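Local atomic coordinates of RagB/SusD family nutrient uptake outer membrane protein (Bacteroides thetaiotaomicron, PDB entry 7KV2), a protein that probably binds beta-glucans at the cell surface, as a SusD-family outer-membrane protein of a gut bacterium, and so serves their uptake. Residues E330-S333 with T337-N340; L431-A436 with I450-L455. All coordinates share one frame; numbering follows the deposited sequence.

Interaction 1: E330-S333 with T337-N340; sequences ERYS and TRRN
Tyr-332 lays one face of its ring against the backbone and the first side-chain carbons of Arg-339, and the contact can be followed along the tyrosine. Its CB meets Arg-339 CB at 3.5 Å, with CG and CD of the same arginine close by. From CG outward the ring lies over the backbone at Arg-338 and Arg-339: Arg-339 CA stands 3.9 Å from the centroid of the Tyr-332 ring, 17° off the normal, a CH-pi contact. On the far rim, Tyr-332 CE1 reaches Arg-338 CB at 3.8 Å. The hydroxyl continues past both segments and hydrogen-bonds to Leu-455 O. An extended first torsion (chi1 -177°) sends the Arg-339 chain back alongside the tyrosine in the opposite direction, and its guanidinium ends near the tyrosine backbone, where a water joins Tyr-332 O (2.7 Å) to Arg-339 NH1 (3.0 Å). That NH1 also bonds to Asn-334 OD1 within the connecting loop, while NE makes a weak bond to Asn-340 OD1. Replacing Tyr-332 by alanine is likely to leave the backbone at Arg-339 without its aromatic cover and Leu-455 O without its hydroxyl partner. The contact thus packs Tyr-332, which follows helix 326-331, against helix 337-342 across the short connecting loop, and its hydroxyl reaches helix 446-456.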
loop_
_atom_site.group_PDB
_atom_site.type_symbol
_atom_site.label_atom_id
_atom_site.label_comp_id
_atom_site.label_asym_id
_atom_site.label_seq_id
_atom_site.Cartn_x
_atom_site.Cartn_y
_atom_site.Cartn_z
ATOM N N GLU A 330 -2.142 -10.600 -19.949
ATOM C CA GLU A 330 -1.990 -10.369 -21.417
ATOM C C GLU A 330 -1.300 -9.047 -21.748
ATOM O O GLU A 330 -0.803 -8.960 -22.856
ATOM C CB GLU A 330 -3.359 -10.374 -22.102
ATOM C CG GLU A 330 -4.010 -11.718 -22.034
ATOM C CD GLU A 330 -5.389 -11.790 -22.684
ATOM O OE1 GLU A 330 -6.090 -10.738 -22.744
ATOM O OE2 GLU A 330 -5.767 -12.930 -23.041
ATOM N N ARG A 331 -1.212 -8.062 -20.844
ATOM C CA ARG A 331 -0.619 -6.743 -21.196
ATOM C C ARG A 331 0.910 -6.850 -21.179
ATOM O O ARG A 331 1.553 -6.008 -21.842
ATOM C CB ARG A 331 -1.225 -5.615 -20.350
ATOM C CG ARG A 331 -0.459 -5.159 -19.115
ATOM C CD ARG A 331 -1.010 -3.852 -18.503
ATOM N NE ARG A 331 -2.470 -3.932 -18.293
ATOM C CZ ARG A 331 -3.071 -4.243 -17.127
ATOM N NH1 ARG A 331 -2.360 -4.521 -16.045
ATOM N NH2 ARG A 331 -4.391 -4.276 -17.049
ATOM N N TYR A 332 1.483 -7.888 -20.559
ATOM C CA TYR A 332 2.945 -8.127 -20.479
ATOM C C TYR A 332 3.493 -8.791 -21.742
ATOM O O TYR A 332 2.891 -9.746 -22.243
ATOM C CB TYR A 332 3.308 -9.023 -19.282
ATOM C CG TYR A 332 3.122 -8.329 -17.956
ATOM C CD1 TYR A 332 4.048 -7.401 -17.482
ATOM C CD2 TYR A 332 1.944 -8.496 -17.231
ATOM C CE1 TYR A 332 3.849 -6.727 -16.271
ATOM C CE2 TYR A 332 1.758 -7.851 -16.020
ATOM C CZ TYR A 332 2.693 -6.933 -15.543
ATOM O OH TYR A 332 2.451 -6.230 -14.369
ATOM N N SER A 333 4.676 -8.351 -22.151
ATOM C CA SER A 333 5.562 -9.099 -23.077
ATOM C C SER A 333 6.018 -10.414 -22.412
ATOM O O SER A 333 6.135 -10.473 -21.172
ATOM C CB SER A 333 6.672 -8.184 -23.526
ATOM O OG SER A 333 7.780 -8.908 -23.991
ATOM N N THR A 337 9.781 -10.156 -16.889
ATOM C CA THR A 337 9.853 -11.037 -15.684
ATOM C C THR A 337 8.698 -10.694 -14.716
ATOM O O THR A 337 8.386 -11.522 -13.822
ATOM C CB THR A 337 11.206 -10.940 -14.971
ATOM O OG1 THR A 337 11.389 -9.578 -14.543
ATOM C CG2 THR A 337 12.334 -11.436 -15.859
ATOM N N ARG A 338 8.169 -9.479 -14.812
ATOM C CA ARG A 338 7.062 -9.029 -13.921
ATOM C C ARG A 338 5.788 -9.828 -14.195
ATOM O O ARG A 338 4.913 -9.865 -13.310
ATOM C CB ARG A 338 6.818 -7.538 -14.049
ATOM C CG ARG A 338 8.046 -6.730 -13.683
ATOM C CD ARG A 338 7.816 -5.270 -13.904
ATOM N NE ARG A 338 7.786 -4.957 -15.348
ATOM C CZ ARG A 338 7.989 -3.749 -15.869
ATOM N NH1 ARG A 338 8.224 -2.694 -15.095
ATOM N NH2 ARG A 338 7.981 -3.617 -17.197
ATOM N N ARG A 339 5.628 -10.400 -15.383
ATOM C CA ARG A 339 4.363 -11.065 -15.732
ATOM C C ARG A 339 4.188 -12.232 -14.755
ATOM O O ARG A 339 3.138 -12.300 -14.098
ATOM C CB ARG A 339 4.344 -11.601 -17.161
ATOM C CG ARG A 339 3.006 -12.210 -17.532
ATOM C CD ARG A 339 2.978 -12.665 -18.979
ATOM N NE ARG A 339 3.746 -13.908 -19.076
ATOM C CZ ARG A 339 3.930 -14.573 -20.200
ATOM N NH1 ARG A 339 3.389 -14.119 -21.311
ATOM N NH2 ARG A 339 4.625 -15.702 -20.210
ATOM N N ASN A 340 5.149 -13.150 -14.677
ATOM C CA ASN A 340 4.982 -14.324 -13.784
ATOM C C ASN A 340 5.172 -13.948 -12.312
ATOM O O ASN A 340 4.541 -14.636 -11.453
ATOM C CB ASN A 340 5.823 -15.515 -14.246
ATOM C CG ASN A 340 5.411 -15.973 -15.628
ATOM O OD1 ASN A 340 4.476 -15.440 -16.229
ATOM N ND2 ASN A 340 6.167 -16.908 -16.172
HETATM O O HOH W 1 1.405 -11.908 -21.652
#

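Interaction 2: L431-A436 with I450-L455; sequences LVHKRA and IEERHL
The imidazole of His-433 meets the carboxylate of Glu-452 at its edge: His-433 ND1 donates to Glu-452 OE1 over 2.7 Å, almost straight at 171°, and the acceptor lies close to the ring plane. This His-carboxylate hydrogen bond joins helix 425-435 to helix 446-456 in the helical part of a SusD-family fold, a family related to tetratricopeptide-repeat proteins. The two flat groups are far from coplanar, 65° apart, so the N-H that is in plane for the histidine comes to OE1 from above the carboxylate plane. A second bond of the same kind, within helix 446-456, has a similar edge-on histidine: His-454 ND1 donates to Glu-451 OE1 at 2.8 Å, on the syn side but tilted 32° out of the carboxylate plane, from nearly one helical turn further on. Glu-452 extends toward helix 425-435 with CG anti to its own backbone N (chi1 -165°), then bends at chi2, which turns the carboxylate toward the histidine. The aliphatic part of the same side chain is used as well, for Val-432 CG1 packs against Glu-452 CG at 4.0 Å. Val-432 also rests on Ser-406 and Leu-409 of helix 405-417, and Ile-442 touches both His-433 and Glu-452. Both carboxylate oxygens of this buried glutamate are used, since OE2 forms a salt bridge with Arg-338; the nearby arginine is likely to favour the charged form of the acid. That same Glu-452 OE2 lies 3.4 Å from His-433 CA, bringing the carboxylate right up to the backbone of the neighbouring helix.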
loop_
_atom_site.group_PDB
_atom_site.type_symbol
_atom_site.label_atom_id
_atom_site.label_comp_id
_atom_site.label_asym_id
_atom_site.label_seq_id
_atom_site.Cartn_x
_atom_site.Cartn_y
_atom_site.Cartn_z
ATOM N N LEU A 431 15.985 2.100 -16.630
ATOM C CA LEU A 431 16.608 1.231 -15.579
ATOM C C LEU A 431 15.532 0.256 -15.073
ATOM O O LEU A 431 15.794 -0.962 -14.976
ATOM C CB LEU A 431 17.155 2.088 -14.446
ATOM C CG LEU A 431 18.517 2.742 -14.695
ATOM C CD1 LEU A 431 18.859 3.652 -13.538
ATOM C CD2 LEU A 431 19.590 1.695 -14.887
ATOM N N VAL A 432 14.337 0.774 -14.882
ATOM C CA VAL A 432 13.150 -0.019 -14.469
ATOM C C VAL A 432 12.698 -0.962 -15.597
ATOM O O VAL A 432 12.467 -2.189 -15.332
ATOM C CB VAL A 432 12.000 0.885 -13.987
ATOM C CG1 VAL A 432 10.769 0.056 -13.670
ATOM C CG2 VAL A 432 12.423 1.702 -12.780
ATOM N N HIS A 433 12.509 -0.447 -16.818
ATOM C CA HIS A 433 12.045 -1.223 -17.994
ATOM C C HIS A 433 12.991 -2.403 -18.233
ATOM O O HIS A 433 12.531 -3.569 -18.436
ATOM C CB HIS A 433 11.949 -0.232 -19.186
ATOM C CG HIS A 433 11.197 -0.721 -20.370
ATOM N ND1 HIS A 433 9.823 -0.648 -20.442
ATOM C CD2 HIS A 433 11.631 -1.227 -21.557
ATOM C CE1 HIS A 433 9.423 -1.101 -21.618
ATOM N NE2 HIS A 433 10.516 -1.490 -22.327
ATOM N N LYS A 434 14.291 -2.129 -18.183
ATOM C CA LYS A 434 15.309 -3.152 -18.539
ATOM C C LYS A 434 15.539 -4.102 -17.369
ATOM O O LYS A 434 15.863 -5.245 -17.638
ATOM C CB LYS A 434 16.598 -2.503 -19.047
ATOM C CG LYS A 434 16.418 -1.883 -20.425
ATOM C CD LYS A 434 17.703 -1.792 -21.210
ATOM C CE LYS A 434 18.719 -0.956 -20.475
ATOM N NZ LYS A 434 19.723 -0.392 -21.408
ATOM N N ARG A 435 15.299 -3.678 -16.127
ATOM C CA ARG A 435 15.440 -4.602 -14.979
ATOM C C ARG A 435 14.443 -5.751 -15.186
ATOM O O ARG A 435 14.806 -6.874 -14.883
ATOM C CB ARG A 435 15.222 -3.896 -13.640
ATOM C CG ARG A 435 15.429 -4.812 -12.441
ATOM C CD ARG A 435 14.116 -5.473 -12.024
ATOM N NE ARG A 435 13.175 -4.533 -11.418
ATOM C CZ ARG A 435 13.171 -4.086 -10.154
ATOM N NH1 ARG A 435 14.114 -4.432 -9.305
ATOM N NH2 ARG A 435 12.234 -3.234 -9.754
ATOM N N ALA A 436 13.278 -5.472 -15.765
ATOM C CA ALA A 436 12.211 -6.472 -16.015
ATOM C C ALA A 436 12.520 -7.424 -17.182
ATOM O O ALA A 436 11.683 -8.310 -17.456
ATOM C CB ALA A 436 10.917 -5.748 -16.223
ATOM N N ILE A 450 3.726 6.479 -17.018
ATOM C CA ILE A 450 2.503 6.063 -16.302
ATOM C C ILE A 450 2.252 4.576 -16.594
ATOM O O ILE A 450 1.917 3.811 -15.638
ATOM C CB ILE A 450 1.325 6.971 -16.672
ATOM C CG1 ILE A 450 1.591 8.418 -16.250
ATOM C CG2 ILE A 450 0.049 6.416 -16.081
ATOM C CD1 ILE A 450 1.832 8.543 -14.760
ATOM N N GLU A 451 2.448 4.150 -17.832
ATOM C CA GLU A 451 2.275 2.716 -18.165
ATOM C C GLU A 451 3.381 1.865 -17.500
ATOM O O GLU A 451 3.092 0.691 -17.159
ATOM C CB GLU A 451 2.110 2.522 -19.659
ATOM C CG GLU A 451 1.862 1.072 -20.032
ATOM C CD GLU A 451 0.587 0.407 -19.520
ATOM O OE1 GLU A 451 -0.274 1.046 -18.839
ATOM O OE2 GLU A 451 0.432 -0.783 -19.844
ATOM N N GLU A 452 4.597 2.382 -17.325
ATOM C CA GLU A 452 5.663 1.596 -16.657
ATOM C C GLU A 452 5.264 1.403 -15.192
ATOM O O GLU A 452 5.439 0.309 -14.693
ATOM C CB GLU A 452 7.035 2.252 -16.754
ATOM C CG GLU A 452 8.173 1.317 -16.398
ATOM C CD GLU A 452 8.433 0.244 -17.435
ATOM O OE1 GLU A 452 8.117 0.492 -18.644
ATOM O OE2 GLU A 452 8.850 -0.862 -17.025
ATOM N N ARG A 453 4.699 2.421 -14.538
ATOM C CA ARG A 453 4.157 2.280 -13.173
ATOM C C ARG A 453 3.122 1.155 -13.154
ATOM O O ARG A 453 3.102 0.351 -12.210
ATOM C CB ARG A 453 3.550 3.588 -12.675
ATOM C CG ARG A 453 4.525 4.736 -12.545
ATOM C CD ARG A 453 3.823 6.021 -12.123
ATOM N NE ARG A 453 3.398 5.934 -10.729
ATOM C CZ ARG A 453 4.125 6.220 -9.654
ATOM N NH1 ARG A 453 5.324 6.798 -9.728
ATOM N NH2 ARG A 453 3.591 5.981 -8.476
ATOM N N HIS A 454 2.229 1.144 -14.145
ATOM C CA HIS A 454 1.123 0.183 -14.272
ATOM C C HIS A 454 1.710 -1.245 -14.289
ATOM O O HIS A 454 1.179 -2.114 -13.606
ATOM C CB HIS A 454 0.322 0.513 -15.546
ATOM C CG HIS A 454 -0.927 -0.278 -15.673
ATOM N ND1 HIS A 454 -1.614 -0.377 -16.865
ATOM C CD2 HIS A 454 -1.623 -0.984 -14.759
ATOM C CE1 HIS A 454 -2.696 -1.101 -16.681
ATOM N NE2 HIS A 454 -2.718 -1.518 -15.391
ATOM N N LEU A 455 2.755 -1.447 -15.083
ATOM C CA LEU A 455 3.436 -2.761 -15.234
ATOM C C LEU A 455 4.157 -3.120 -13.918
ATOM O O LEU A 455 4.183 -4.307 -13.576
ATOM C CB LEU A 455 4.444 -2.639 -16.387
ATOM C CG LEU A 455 3.862 -2.475 -17.798
ATOM C CD1 LEU A 455 4.974 -2.256 -18.816
ATOM C CD2 LEU A 455 3.068 -3.699 -18.220
#

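Interaction 2 is the buried one, joining helices 425-435 and 446-456 through a hydrogen-bonded histidine and glutamate, whereas interaction 1 is only partly buried and closes a short loop between two short helices by ring packing and a water bridge. Their centres are 11 Å apart and several links tie them together. Thr-337 N meets Ala-436 O in a probable backbone hydrogen bond, beside the tyrosine hydroxyl bond. The segment 330-340 is therefore fastened to helix 446-456 and to the residue that follows helix 425-435, and the guanidinium of Arg-338, from interaction 1, pairs with the carboxylate that accepts the histidine bond of interaction 2.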